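Long-range contact in BH2851 (Bacillus halodurans, PDB 2GFG), which is a CYTH-family protein of unproven function, proposed to be an adenylate cyclase and probably acting on nucleotides or other phosphate-rich substrates inside its antiparallel barrel: residues Q36-F41 with R56-E61. Residues are numbered along the deposited sequence; the frame is centred on the assembly and turned at random.
Sequences QRNHYF and RIREKE. With EDO (1,2-ethanediol), chain F.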
ATOM      1  N   GLN A  36      -0.870  10.212  -4.128  1.00 45.83           N
ATOM      2  CA  GLN A  36      -1.224   9.916  -2.739  1.00 45.20           C
ATOM      3  C   GLN A  36       0.030   9.862  -1.859  1.00 45.64           C
ATOM      4  O   GLN A  36       1.134   9.569  -2.344  1.00 43.95           O
ATOM      5  CB  GLN A  36      -1.985   8.592  -2.651  1.00 44.54           C
ATOM      6  CG  GLN A  36      -1.130   7.343  -3.027  1.00 45.52           C
ATOM      7  CD  GLN A  36      -1.972   6.125  -3.352  1.00 47.25           C
ATOM      8  OE1 GLN A  36      -3.105   6.243  -3.811  1.00 53.37           O
ATOM      9  NE2 GLN A  36      -1.413   4.950  -3.128  1.00 49.49           N
ATOM     10  N   ARG A  37      -0.152  10.163  -0.572  1.00 46.78           N
ATOM     11  CA  ARG A  37       0.932  10.136   0.406  1.00 46.51           C
ATOM     12  C   ARG A  37       0.616   9.136   1.485  1.00 46.31           C
ATOM     13  O   ARG A  37      -0.433   9.209   2.114  1.00 45.69           O
ATOM     14  CB  ARG A  37       1.114  11.499   1.033  1.00 47.65           C
ATOM     15  CG  ARG A  37       1.699  12.512   0.115  1.00 50.78           C
ATOM     16  CD  ARG A  37       2.249  13.701   0.882  1.00 52.22           C
ATOM     17  NE  ARG A  37       3.085  14.552   0.039  1.00 55.03           N
ATOM     18  CZ  ARG A  37       3.824  15.576   0.487  1.00 56.75           C
ATOM     19  NH1 ARG A  37       3.832  15.900   1.791  1.00 57.13           N
ATOM     20  NH2 ARG A  37       4.558  16.282  -0.368  1.00 58.49           N
ATOM     21  N   ASN A  38       1.542   8.213   1.714  1.00 45.74           N
ATOM     22  CA  ASN A  38       1.393   7.202   2.734  1.00 45.36           C
ATOM     23  C   ASN A  38       2.277   7.549   3.900  1.00 45.19           C
ATOM     24  O   ASN A  38       3.497   7.614   3.754  1.00 44.92           O
ATOM     25  CB  ASN A  38       1.772   5.840   2.172  1.00 45.10           C
ATOM     26  CG  ASN A  38       0.968   5.477   0.965  1.00 46.19           C
ATOM     27  OD1 ASN A  38      -0.241   5.420   1.021  1.00 42.63           O
ATOM     28  ND2 ASN A  38       1.645   5.263  -0.162  1.00 53.16           N
ATOM     29  N   HIS A  39       1.656   7.895   5.031  1.00 43.09           N
ATOM     30  CA  HIS A  39       2.386   8.210   6.252  1.00 42.33           C
ATOM     31  C   HIS A  39       2.427   6.970   7.109  1.00 43.19           C
ATOM     32  O   HIS A  39       1.388   6.480   7.531  1.00 41.98           O
ATOM     33  CB  HIS A  39       1.703   9.340   7.004  1.00 42.47           C
ATOM     34  CG  HIS A  39       1.592  10.607   6.221  1.00 43.59           C
ATOM     35  ND1 HIS A  39       2.568  11.580   6.236  1.00 46.42           N
ATOM     36  CD2 HIS A  39       0.624  11.058   5.385  1.00 45.17           C
ATOM     37  CE1 HIS A  39       2.204  12.578   5.450  1.00 45.78           C
ATOM     38  NE2 HIS A  39       1.027  12.288   4.924  1.00 43.73           N
ATOM     39  N   TYR A  40       3.632   6.462   7.375  1.00 43.85           N
ATOM     40  CA  TYR A  40       3.791   5.175   8.075  1.00 44.49           C
ATOM     41  C   TYR A  40       4.009   5.333   9.559  1.00 44.47           C
ATOM     42  O   TYR A  40       4.691   6.246  10.002  1.00 44.50           O
ATOM     43  CB  TYR A  40       4.939   4.385   7.465  1.00 46.00           C
ATOM     44  CG  TYR A  40       4.756   4.117   5.995  1.00 45.54           C
ATOM     45  CD1 TYR A  40       3.576   3.526   5.514  1.00 44.29           C
ATOM     46  CD2 TYR A  40       5.761   4.424   5.078  1.00 43.82           C
ATOM     47  CE1 TYR A  40       3.392   3.280   4.157  1.00 47.53           C
ATOM     48  CE2 TYR A  40       5.593   4.171   3.711  1.00 46.24           C
ATOM     49  CZ  TYR A  40       4.399   3.602   3.257  1.00 46.76           C
ATOM     50  OH  TYR A  40       4.213   3.358   1.915  1.00 49.50           O
ATOM     51  N   PHE A  41       3.415   4.416  10.329  1.00 44.83           N
ATOM     52  CA  PHE A  41       3.545   4.402  11.772  1.00 45.64           C
ATOM     53  C   PHE A  41       4.123   3.076  12.237  1.00 46.62           C
ATOM     54  O   PHE A  41       3.785   2.016  11.704  1.00 47.75           O
ATOM     55  CB  PHE A  41       2.196   4.641  12.426  1.00 46.00           C
ATOM     56  CG  PHE A  41       1.631   5.990  12.147  1.00 45.04           C
ATOM     57  CD1 PHE A  41       1.817   7.038  13.049  1.00 46.95           C
ATOM     58  CD2 PHE A  41       0.964   6.246  10.955  1.00 47.64           C
ATOM     59  CE1 PHE A  41       1.303   8.310  12.783  1.00 48.06           C
ATOM     60  CE2 PHE A  41       0.452   7.514  10.684  1.00 49.62           C
ATOM     61  CZ  PHE A  41       0.632   8.548  11.609  1.00 48.39           C
ATOM     62  N   ARG A  56      -0.748   2.691   8.360  1.00 41.91           N
ATOM     63  CA  ARG A  56      -0.519   3.962   7.665  1.00 43.40           C
ATOM     64  C   ARG A  56      -1.715   4.883   7.760  1.00 43.61           C
ATOM     65  O   ARG A  56      -2.835   4.445   8.068  1.00 42.69           O
ATOM     66  CB  ARG A  56      -0.198   3.720   6.177  1.00 43.15           C
ATOM     67  CG  ARG A  56      -1.361   3.091   5.375  1.00 43.66           C
ATOM     68  CD  ARG A  56      -1.170   3.218   3.876  1.00 45.90           C
ATOM     69  NE  ARG A  56      -2.395   2.812   3.153  1.00 47.25           N
ATOM     70  CZ  ARG A  56      -2.528   1.715   2.380  1.00 47.93           C
ATOM     71  NH1 ARG A  56      -1.476   0.943   2.073  1.00 48.54           N
ATOM     72  NH2 ARG A  56      -3.711   1.449   1.825  1.00 46.79           N
ATOM     73  N   ILE A  57      -1.458   6.169   7.542  1.00 42.93           N
ATOM     74  CA  ILE A  57      -2.501   7.134   7.215  1.00 43.71           C
ATOM     75  C   ILE A  57      -2.254   7.603   5.772  1.00 43.05           C
ATOM     76  O   ILE A  57      -1.181   8.109   5.465  1.00 43.31           O
ATOM     77  CB  ILE A  57      -2.490   8.349   8.176  1.00 43.28           C
ATOM     78  CG1 ILE A  57      -2.951   7.919   9.569  1.00 40.97           C
ATOM     79  CG2 ILE A  57      -3.396   9.480   7.634  1.00 45.08           C
ATOM     80  CD1 ILE A  57      -2.766   8.986  10.646  1.00 43.56           C
ATOM     81  N   ARG A  58      -3.231   7.369   4.892  1.00 43.96           N
ATOM     82  CA  ARG A  58      -3.131   7.784   3.485  1.00 44.98           C
ATOM     83  C   ARG A  58      -3.812   9.114   3.264  1.00 44.63           C
ATOM     84  O   ARG A  58      -4.916   9.333   3.736  1.00 43.83           O
ATOM     85  CB  ARG A  58      -3.757   6.742   2.560  1.00 45.77           C
ATOM     86  CG  ARG A  58      -3.713   7.134   1.042  1.00 47.63           C
ATOM     87  CD  ARG A  58      -4.060   5.969   0.145  1.00 48.93           C
ATOM     88  NE  ARG A  58      -2.993   4.973   0.119  1.00 51.20           N
ATOM     89  CZ  ARG A  58      -2.999   3.866  -0.630  1.00 52.44           C
ATOM     90  NH1 ARG A  58      -4.030   3.580  -1.419  1.00 50.16           N
ATOM     91  NH2 ARG A  58      -1.956   3.035  -0.581  1.00 52.86           N
ATOM     92  N   GLU A  59      -3.167   9.972   2.475  1.00 44.02           N
ATOM     93  CA  GLU A  59      -3.722  11.256   2.077  1.00 44.16           C
ATOM     94  C   GLU A  59      -3.871  11.266   0.548  1.00 44.01           C
ATOM     95  O   GLU A  59      -2.907  11.041  -0.165  1.00 44.25           O
ATOM     96  CB  GLU A  59      -2.794  12.365   2.523  1.00 44.92           C
ATOM     97  CG  GLU A  59      -3.323  13.767   2.340  1.00 45.98           C
ATOM     98  CD  GLU A  59      -2.289  14.842   2.755  1.00 50.69           C
ATOM     99  OE1 GLU A  59      -1.216  14.474   3.316  1.00 54.83           O
ATOM    100  OE2 GLU A  59      -2.531  16.036   2.482  1.00 50.90           O
ATOM    101  N   LYS A  60      -5.089  11.483   0.063  1.00 44.84           N
ATOM    102  CA  LYS A  60      -5.359  11.474  -1.384  1.00 44.87           C
ATOM    103  C   LYS A  60      -6.543  12.367  -1.718  1.00 45.94           C
ATOM    104  O   LYS A  60      -7.683  12.085  -1.308  1.00 45.59           O
ATOM    105  CB  LYS A  60      -5.626  10.045  -1.868  1.00 45.55           C
ATOM    106  CG  LYS A  60      -5.710   9.898  -3.404  1.00 48.00           C
ATOM    107  CD  LYS A  60      -6.169   8.503  -3.820  1.00 51.86           C
ATOM    108  CE  LYS A  60      -7.687   8.327  -3.644  1.00 56.86           C
ATOM    109  NZ  LYS A  60      -8.167   6.971  -4.110  1.00 58.79           N
ATOM    110  N   GLU A  61      -6.273  13.436  -2.478  1.00 46.86           N
ATOM    111  CA  GLU A  61      -7.306  14.405  -2.904  1.00 48.54           C
ATOM    112  C   GLU A  61      -8.105  14.949  -1.712  1.00 48.98           C
ATOM    113  O   GLU A  61      -9.342  14.914  -1.707  1.00 49.75           O
ATOM    114  CB  GLU A  61      -8.238  13.772  -3.949  1.00 49.08           C
ATOM    115  CG  GLU A  61      -7.504  13.270  -5.192  1.00 52.93           C
ATOM    116  CD  GLU A  61      -8.442  12.736  -6.271  1.00 57.41           C
ATOM    117  OE1 GLU A  61      -9.613  12.402  -5.949  1.00 60.86           O
ATOM    118  OE2 GLU A  61      -7.996  12.629  -7.439  1.00 60.13           O
TER
HETATM  119  C1  EDO F 501      -7.429   5.280  -0.992  1.00 75.95           C
HETATM  120  O1  EDO F 501      -6.909   4.986  -2.294  1.00 75.64           O
HETATM  121  C2  EDO F 501      -7.356   4.032  -0.104  1.00 75.57           C
HETATM  122  O2  EDO F 501      -8.037   4.265   1.138  1.00 76.03           O
HETATM  123  O   HOH W   1       1.684   1.753   1.688  1.00 35.79           O
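Residues 36-41 of strand 34-42 and 56-60 of strand 54-60 pair antiparallel as neighbours in the closed eight-stranded barrel, with Arg-37 opposite Glu-59 and His-39 opposite Ile-57 as the hydrogen-bonded pairs. Each of these pairs closes a two-bond ring, with Arg-37 N 2.9 Å from Glu-59 O. Their side chains share one face of the sheet; those of the non-hydrogen-bonded pairs, Asn-38 with Arg-58 and Tyr-40 with Arg-56, point to the opposite one, where polar groups gather. There Asn-38 OD1 receives Arg-58 NE at 2.9 Å, in the amide plane and close to the guanidinium plane, while Arg-58 NH2 adds a weak second bond to the same oxygen. A bend at chi3 (-72°) turns the Arg-58 guanidinium back toward segment 36-41. Gln-36 NE2 sits 3.1 Å above the centre of that group, the two planes 31° apart, and Arg-56 NH2 lies over the opposite face, toward the rim; Asn-38 OD1 fixes the flanked group at its edge. Tyr-40 and Arg-56 run alongside each other; one water joins Tyr-40 OH to Arg-56 NH1. O1 of an ethanediol, probably from the crystallisation liquor, accepts a bond from Lys-60 NZ at 3.0 Å and a weak one from Arg-58 NH1. On the face of His-39 and Ile-57, Phe-41 CE2 packs 3.5 Å from Ile-57 CD1, and helix 85-94 covers these residues through Leu-92 and Ala-91. With Lys-69 and Arg-126 close by, Arg-56 and Arg-58 form part of a basic cluster, consistent with the cationic, anion-binding lining typical of the CYTH barrel, or triphosphate tunnel fold.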